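Local coordinates for protein 2-hydroxy-3-oxopropionate reductase (Polaromonas sp. JS666, PDB 4DLL) that probably reduces 2-hydroxy-3-oxopropionate (tartronate semialdehyde) to glycerate with a nicotinamide cofactor, at residues D103-F106 and V110-A113; A233-F238 and V243-G248; V163-G168 and Q196-A201. All coordinates share one frame; numbering follows the deposited sequence.

Contact 1: D103-F106 and V110-A113; sequences DVLF and VAAA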
loop_
_atom_site.group_PDB
_atom_site.type_symbol
_atom_site.label_atom_id
_atom_site.label_comp_id
_atom_site.label_asym_id
_atom_site.label_seq_id
_atom_site.Cartn_x
_atom_site.Cartn_y
_atom_site.Cartn_z
ATOM N N ASP A 103 2.115 34.367 -8.436
ATOM C CA ASP A 103 1.848 35.312 -9.507
ATOM C C ASP A 103 0.379 35.722 -9.489
ATOM O O ASP A 103 0.045 36.898 -9.270
ATOM C CB ASP A 103 2.208 34.705 -10.862
ATOM C CG ASP A 103 2.206 35.738 -11.973
ATOM O OD1 ASP A 103 3.283 36.325 -12.234
ATOM O OD2 ASP A 103 1.126 35.998 -12.557
ATOM N N VAL A 104 -0.503 34.747 -9.676
ATOM C CA VAL A 104 -1.951 34.995 -9.533
ATOM C C VAL A 104 -2.383 35.815 -8.282
ATOM O O VAL A 104 -3.136 36.793 -8.396
ATOM C CB VAL A 104 -2.769 33.694 -9.650
ATOM C CG1 VAL A 104 -4.264 33.998 -9.550
ATOM C CG2 VAL A 104 -2.479 33.055 -10.981
ATOM N N LEU A 105 -1.887 35.425 -7.109
ATOM C CA LEU A 105 -2.274 36.093 -5.880
ATOM C C LEU A 105 -1.754 37.525 -5.849
ATOM O O LEU A 105 -2.475 38.452 -5.485
ATOM C CB LEU A 105 -1.724 35.322 -4.671
ATOM C CG LEU A 105 -2.615 34.291 -3.942
ATOM C CD1 LEU A 105 -1.812 33.668 -2.806
ATOM C CD2 LEU A 105 -3.841 34.969 -3.399
ATOM N N PHE A 106 -0.497 37.715 -6.241
ATOM C CA PHE A 106 0.130 39.023 -6.073
ATOM C C PHE A 106 0.400 39.755 -7.392
ATOM O O PHE A 106 -0.071 40.867 -7.559
ATOM C CB PHE A 106 1.345 38.922 -5.137
ATOM C CG PHE A 106 1.031 38.188 -3.852
ATOM C CD1 PHE A 106 0.263 38.789 -2.855
ATOM C CD2 PHE A 106 1.457 36.873 -3.663
ATOM C CE1 PHE A 106 -0.077 38.092 -1.677
ATOM C CE2 PHE A 106 1.124 36.165 -2.486
ATOM C CZ PHE A 106 0.347 36.766 -1.506
ATOM N N VAL A 110 -5.122 39.264 -6.978
ATOM C CA VAL A 110 -6.241 38.511 -6.398
ATOM C C VAL A 110 -6.286 38.835 -4.913
ATOM O O VAL A 110 -7.344 39.164 -4.351
ATOM C CB VAL A 110 -6.108 36.974 -6.663
ATOM C CG1 VAL A 110 -7.036 36.145 -5.760
ATOM C CG2 VAL A 110 -6.399 36.668 -8.118
ATOM N N ALA A 111 -5.124 38.775 -4.282
ATOM C CA ALA A 111 -5.085 39.011 -2.849
ATOM C C ALA A 111 -5.593 40.405 -2.545
ATOM O O ALA A 111 -6.411 40.604 -1.632
ATOM C CB ALA A 111 -3.692 38.806 -2.287
ATOM N N ALA A 112 -5.113 41.360 -3.339
ATOM C CA ALA A 112 -5.431 42.779 -3.178
ATOM C C ALA A 112 -6.925 42.974 -3.214
ATOM O O ALA A 112 -7.467 43.745 -2.427
ATOM C CB ALA A 112 -4.759 43.602 -4.284
ATOM N N ALA A 113 -7.579 42.231 -4.100
ATOM C CA ALA A 113 -9.005 42.387 -4.354
ATOM C C ALA A 113 -9.984 41.585 -3.467
ATOM O O ALA A 113 -11.165 41.886 -3.444
ATOM C CB ALA A 113 -9.288 42.142 -5.821
#
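Val110 spreads its two methyls over successive residues of the preceding helix. Its CG2 reaches Val104, lying 3.7 Å from Val104 CG1, and the two valine side chains meet at a slant. The methyl on the Val104 side is the one that runs anti to the backbone N (chi1 -178°), which carries it forward along the chain toward the second segment. The other branch, Val110 CG1, takes the neighbouring side chain, with Leu105 CD2 4.1 Å away. The same Leu105 CD2 also lies 4.0 Å from Ala111 CB, so this one leucine methyl is shared between Val110 and Ala111.

Ala111 is held by its backbone as well. Its N-H gives a nearly straight bond, 167° at the hydrogen, to the carbonyl of the leucine: Ala111 N to Leu105 O is 2.9 Å, and the donor lies in the carbonyl plane, on a lone pair. One residue earlier, Val110 N makes a weak bond of 3.5 Å to Val104 O. These bonds carry the backbone pairing across the short break between the two helices. Ala111 CB also lies 3.7 Å from Phe106 CE1, meeting the ring obliquely. Leu105 CB lies over one face of that ring, offset toward its rim.

The two segments belong to the connection between the adjacent parallel strands 90-93 and 119-122, a beta-alpha-beta crossover of the Rossmann-type nucleotide-binding domain. Val104 and Val110 turn inward to Leu37 of strand 33-37 and to Ala81 of helix 81-85. On the side where Leu105, Phe106 and Ala111 lie, Leu138 of helix 128-140 closes the packing, and Arg137 of that helix makes a cation-pi contact with the Phe106 ring.

Contact 2: A233-F238 and V243-G248; sequences AITGGF and VLQLHG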
loop_
_atom_site.group_PDB
_atom_site.type_symbol
_atom_site.label_atom_id
_atom_site.label_comp_id
_atom_site.label_asym_id
_atom_site.label_seq_id
_atom_site.Cartn_x
_atom_site.Cartn_y
_atom_site.Cartn_z
ATOM N N ALA A 233 -4.357 -13.090 -6.618
ATOM C CA ALA A 233 -4.034 -14.004 -5.491
ATOM C C ALA A 233 -3.766 -13.221 -4.217
ATOM O O ALA A 233 -4.341 -13.509 -3.154
ATOM C CB ALA A 233 -2.850 -14.932 -5.833
ATOM N N ILE A 234 -2.918 -12.210 -4.329
ATOM C CA ILE A 234 -2.616 -11.343 -3.185
ATOM C C ILE A 234 -3.691 -10.295 -2.810
ATOM O O ILE A 234 -3.531 -9.586 -1.808
ATOM C CB ILE A 234 -1.243 -10.655 -3.400
ATOM C CG1 ILE A 234 -1.369 -9.509 -4.395
ATOM C CG2 ILE A 234 -0.196 -11.726 -3.899
ATOM C CD1 ILE A 234 -0.018 -8.875 -4.801
ATOM N N THR A 235 -4.798 -10.225 -3.558
ATOM C CA THR A 235 -5.868 -9.260 -3.258
ATOM C C THR A 235 -6.560 -9.699 -1.948
ATOM O O THR A 235 -6.999 -10.841 -1.846
ATOM C CB THR A 235 -6.877 -9.084 -4.482
ATOM O OG1 THR A 235 -6.300 -8.251 -5.514
ATOM C CG2 THR A 235 -8.329 -8.553 -4.075
ATOM N N GLY A 236 -6.617 -8.819 -0.952
ATOM C CA GLY A 236 -7.322 -9.135 0.265
ATOM C C GLY A 236 -6.445 -9.656 1.383
ATOM O O GLY A 236 -6.959 -10.048 2.427
ATOM N N GLY A 237 -5.133 -9.670 1.144
ATOM C CA GLY A 237 -4.116 -10.034 2.135
ATOM C C GLY A 237 -3.283 -8.819 2.542
ATOM O O GLY A 237 -3.695 -7.660 2.321
ATOM N N PHE A 238 -2.107 -9.068 3.120
ATOM C CA PHE A 238 -1.297 -7.995 3.662
ATOM C C PHE A 238 -0.717 -7.139 2.536
ATOM O O PHE A 238 -0.316 -5.998 2.775
ATOM C CB PHE A 238 -0.144 -8.555 4.510
ATOM C CG PHE A 238 -0.544 -8.993 5.913
ATOM C CD1 PHE A 238 -1.881 -9.147 6.268
ATOM C CD2 PHE A 238 0.430 -9.272 6.851
ATOM C CE1 PHE A 238 -2.246 -9.546 7.598
ATOM C CE2 PHE A 238 0.085 -9.675 8.167
ATOM C CZ PHE A 238 -1.261 -9.824 8.534
ATOM N N VAL A 243 -3.098 1.389 -4.274
ATOM C CA VAL A 243 -2.132 1.404 -5.392
ATOM C C VAL A 243 -2.120 0.087 -6.192
ATOM O O VAL A 243 -2.123 0.136 -7.461
ATOM C CB VAL A 243 -0.738 1.811 -4.938
ATOM C CG1 VAL A 243 0.383 1.366 -5.958
ATOM C CG2 VAL A 243 -0.719 3.319 -4.691
ATOM N N LEU A 244 -2.146 -1.068 -5.494
ATOM C CA LEU A 244 -2.233 -2.347 -6.213
ATOM C C LEU A 244 -3.488 -2.410 -7.088
ATOM O O LEU A 244 -3.393 -2.727 -8.265
ATOM C CB LEU A 244 -2.204 -3.557 -5.262
ATOM C CG LEU A 244 -2.463 -4.971 -5.814
ATOM C CD1 LEU A 244 -1.422 -5.337 -6.895
ATOM C CD2 LEU A 244 -2.443 -6.057 -4.682
ATOM N N GLN A 245 -4.656 -2.118 -6.515
ATOM C CA GLN A 245 -5.910 -2.188 -7.271
ATOM C C GLN A 245 -6.009 -1.140 -8.396
ATOM O O GLN A 245 -6.604 -1.425 -9.438
ATOM C CB GLN A 245 -7.133 -2.042 -6.355
ATOM C CG GLN A 245 -7.162 -3.083 -5.177
ATOM C CD GLN A 245 -7.093 -4.582 -5.678
ATOM O OE1 GLN A 245 -6.241 -5.382 -5.226
ATOM N NE2 GLN A 245 -7.971 -4.929 -6.622
ATOM N N LEU A 246 -5.486 0.080 -8.194
ATOM C CA LEU A 246 -5.668 1.061 -9.260
ATOM C C LEU A 246 -4.525 0.951 -10.246
ATOM O O LEU A 246 -4.713 0.409 -11.309
ATOM C CB LEU A 246 -5.844 2.489 -8.742
ATOM C CG LEU A 246 -6.109 3.600 -9.788
ATOM C CD1 LEU A 246 -7.657 3.702 -10.146
ATOM C CD2 LEU A 246 -5.552 4.958 -9.292
ATOM N N HIS A 247 -3.338 1.428 -9.876
ATOM C CA HIS A 247 -2.144 1.348 -10.729
ATOM C C HIS A 247 -1.665 -0.033 -11.126
ATOM O O HIS A 247 -1.004 -0.179 -12.167
ATOM C CB HIS A 247 -1.003 2.034 -10.030
ATOM C CG HIS A 247 -1.375 3.378 -9.487
ATOM N ND1 HIS A 247 -1.318 4.525 -10.246
ATOM C CD2 HIS A 247 -1.851 3.747 -8.275
ATOM C CE1 HIS A 247 -1.729 5.547 -9.520
ATOM N NE2 HIS A 247 -2.073 5.098 -8.326
ATOM N N GLY A 248 -1.910 -1.032 -10.285
ATOM C CA GLY A 248 -1.494 -2.366 -10.604
ATOM C C GLY A 248 -2.275 -2.967 -11.779
ATOM O O GLY A 248 -1.695 -3.697 -12.617
#
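Thr235 OG1 is the polar atom to look at first: it is hydrogen-bonded to Lys231 O, one turn back in helix 227-234, while the amide end of Gln245 comes up to it from across the contact. Near the end of that helix the chain makes a type II beta turn, Ile234 to Gly237, and faces the short helix 242-245 of the helical C-terminal domain. The modelled Gln245 OE1 stands 2.9 Å from Thr235 OG1, though the orientation of the amide is doubtful. Gln245 gets there by a bend at chi2 (-56°), which brings its end across to the threonine. With an alanine here the whole amide arm goes, which would probably open a gap beside Thr235, whose hydroxyl would keep its bond to Lys231 O.

Gly236 sits in the turn at a positive phi (96°), where a side chain would be jammed against the preceding carbonyl. From the second subunit, Arg185 bonds to Thr235 O and Arg242 to Gly236 O, so the turn belongs to the dimer interface.

Beside the Thr235 and Gln245 side chains the contact is apolar. Ile234 and Leu244 meet at a slant, and a single methyl, Leu244 CD2, does the touching: it lies 3.6 Å from Ile234 CG1 and 3.7 Å from Ile234 CD1.

Contact 3: V163-G168 and Q196-A201; sequences VIMAGG and QLTKLA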
loop_
_atom_site.group_PDB
_atom_site.type_symbol
_atom_site.label_atom_id
_atom_site.label_comp_id
_atom_site.label_asym_id
_atom_site.label_seq_id
_atom_site.Cartn_x
_atom_site.Cartn_y
_atom_site.Cartn_z
ATOM N N VAL A 163 -10.383 12.490 -0.062
ATOM C CA VAL A 163 -9.787 12.724 1.243
ATOM C C VAL A 163 -8.966 14.041 1.174
ATOM O O VAL A 163 -8.229 14.266 0.203
ATOM C CB VAL A 163 -9.031 11.416 1.575
ATOM C CG1 VAL A 163 -7.589 11.588 1.920
ATOM C CG2 VAL A 163 -9.881 10.540 2.476
ATOM N N ILE A 164 -9.208 14.939 2.126
ATOM C CA ILE A 164 -8.674 16.301 2.145
ATOM C C ILE A 164 -7.871 16.536 3.423
ATOM O O ILE A 164 -8.329 16.270 4.561
ATOM C CB ILE A 164 -9.800 17.377 2.037
ATOM C CG1 ILE A 164 -10.634 17.190 0.788
ATOM C CG2 ILE A 164 -9.258 18.810 2.072
ATOM C CD1 ILE A 164 -12.144 17.520 1.034
HETATM N N MSE A 165 -6.655 17.013 3.231
HETATM C CA MSE A 165 -5.719 17.156 4.308
HETATM C C MSE A 165 -5.431 18.630 4.478
HETATM O O MSE A 165 -4.713 19.240 3.616
HETATM C CB MSE A 165 -4.387 16.450 3.961
HETATM C CG MSE A 165 -4.420 14.923 3.784
HETATM SE SE MSE A 165 -3.189 14.575 2.196
HETATM C CE MSE A 165 -4.553 14.944 0.944
ATOM N N ALA A 166 -5.908 19.168 5.589
ATOM C CA ALA A 166 -5.958 20.622 5.853
ATOM C C ALA A 166 -4.924 21.162 6.837
ATOM O O ALA A 166 -4.651 20.546 7.881
ATOM C CB ALA A 166 -7.419 21.036 6.301
ATOM N N GLY A 167 -4.310 22.301 6.499
ATOM C CA GLY A 167 -3.355 22.996 7.412
ATOM C C GLY A 167 -3.969 24.351 7.701
ATOM O O GLY A 167 -4.478 24.972 6.769
ATOM N N GLY A 168 -3.975 24.797 8.979
ATOM C CA GLY A 168 -4.343 26.188 9.324
ATOM C C GLY A 168 -4.987 26.277 10.698
ATOM O O GLY A 168 -4.811 25.380 11.523
ATOM N N GLN A 196 -0.040 20.580 3.221
ATOM C CA GLN A 196 0.971 20.249 2.187
ATOM C C GLN A 196 1.942 19.201 2.670
ATOM O O GLN A 196 2.399 18.351 1.915
ATOM C CB GLN A 196 1.740 21.463 1.678
ATOM C CG GLN A 196 0.835 22.499 1.087
ATOM C CD GLN A 196 0.180 22.057 -0.220
ATOM O OE1 GLN A 196 -0.737 22.719 -0.713
ATOM N NE2 GLN A 196 0.623 20.946 -0.768
ATOM N N LEU A 197 2.212 19.228 3.956
ATOM C CA LEU A 197 3.148 18.279 4.498
ATOM C C LEU A 197 2.532 16.918 4.528
ATOM O O LEU A 197 3.236 15.937 4.321
ATOM C CB LEU A 197 3.563 18.723 5.888
ATOM C CG LEU A 197 4.490 17.823 6.665
ATOM C CD1 LEU A 197 5.904 18.341 6.459
ATOM C CD2 LEU A 197 4.053 17.858 8.125
ATOM N N THR A 198 1.227 16.838 4.860
ATOM C CA THR A 198 0.553 15.515 4.893
ATOM C C THR A 198 0.428 15.071 3.459
ATOM O O THR A 198 0.626 13.935 3.143
ATOM C CB THR A 198 -0.812 15.576 5.626
ATOM O OG1 THR A 198 -0.570 16.032 6.942
ATOM C CG2 THR A 198 -1.488 14.222 5.738
ATOM N N LYS A 199 0.102 16.013 2.578
ATOM C CA LYS A 199 0.172 15.724 1.176
ATOM C C LYS A 199 1.508 15.057 0.691
ATOM O O LYS A 199 1.439 14.112 -0.098
ATOM C CB LYS A 199 -0.262 16.867 0.308
ATOM C CG LYS A 199 -0.296 16.543 -1.232
ATOM C CD LYS A 199 -1.313 15.403 -1.717
ATOM C CE LYS A 199 -1.650 15.571 -3.230
ATOM N NZ LYS A 199 -2.128 14.296 -3.752
ATOM N N LEU A 200 2.663 15.452 1.216
ATOM C CA LEU A 200 3.951 14.941 0.636
ATOM C C LEU A 200 4.190 13.563 1.274
ATOM O O LEU A 200 4.612 12.641 0.598
ATOM C CB LEU A 200 5.163 15.902 0.933
ATOM C CG LEU A 200 5.233 17.256 0.264
ATOM C CD1 LEU A 200 6.292 18.278 0.916
ATOM C CD2 LEU A 200 5.409 17.084 -1.261
ATOM N N ALA A 201 3.849 13.392 2.569
ATOM C CA ALA A 201 3.780 12.052 3.126
ATOM C C ALA A 201 2.948 11.128 2.232
ATOM O O ALA A 201 3.363 10.032 1.953
ATOM C CB ALA A 201 3.238 12.052 4.637
#
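Met165, present as selenomethionine, points from strand 162-167 toward helix 194-222, and its side chain crosses that of Thr198 on the way. At the root, Met165 CB lies 4.0 Å from Thr198 CB. One atom further out, Met165 CG makes the tighter approach, 3.6 Å from Thr198 CG2, the methyl placed anti to the backbone N, while OG1 lies beside that N (chi1 -59°) and bonds back to Ser194 O. The selenium then moves past Thr198 to the next residue of the helix: Met165 SE is 3.6 Å from Lys199 N and 3.7 Å from Lys199 CA, settling on the helix backbone as much as on any side chain. Lys199 CB lies alongside, 4.2 Å from Met165 SE. The bend at chi3 (-83°) finally turns the end methyl, Met165 CE, aside.

This joins strand 162-167, next to the outermost strand 184-190 of the mixed sheet in the nucleotide-binding domain, to the long helix that leads into the helical domain. The second subunit packs here too, Ala233 of that chain on Met165 and Val230 of that chain on Thr198.

The polar tips face elsewhere: besides the threonine hydroxyl on its own helix, Lys199 NZ bonds to Val150 O on strand 144-151. With those groups engaged outside the pair of segments, strand and helix meet here through aliphatic groups, a stretch of helix backbone and the selenium that stands in for the methionine sulfur, so the contact depends on shape and fit rather than on directional bonds.

Overall arrangement
Contacts 1 and 3 are buried, yet contact 3 lies about 9 Å from the chain's centre and contact 1 about 21 Å out, in the nucleotide-binding domain. Contact 2, only partly buried, is on the opposite side, its centre about 44 Å from that of contact 1. No two share a segment, but helix 194-222 of contact 3 is followed in the chain by helix 227-234 of contact 2, and Leu244 packs on helix 194-222. Backbone bonds join the helices of contact 1; contact 3 is mainly apolar, and contact 2 sets a close polar pair beside one methyl contact. At the dimer interface, segment 233-238 packs on the other subunit's segment 163-168.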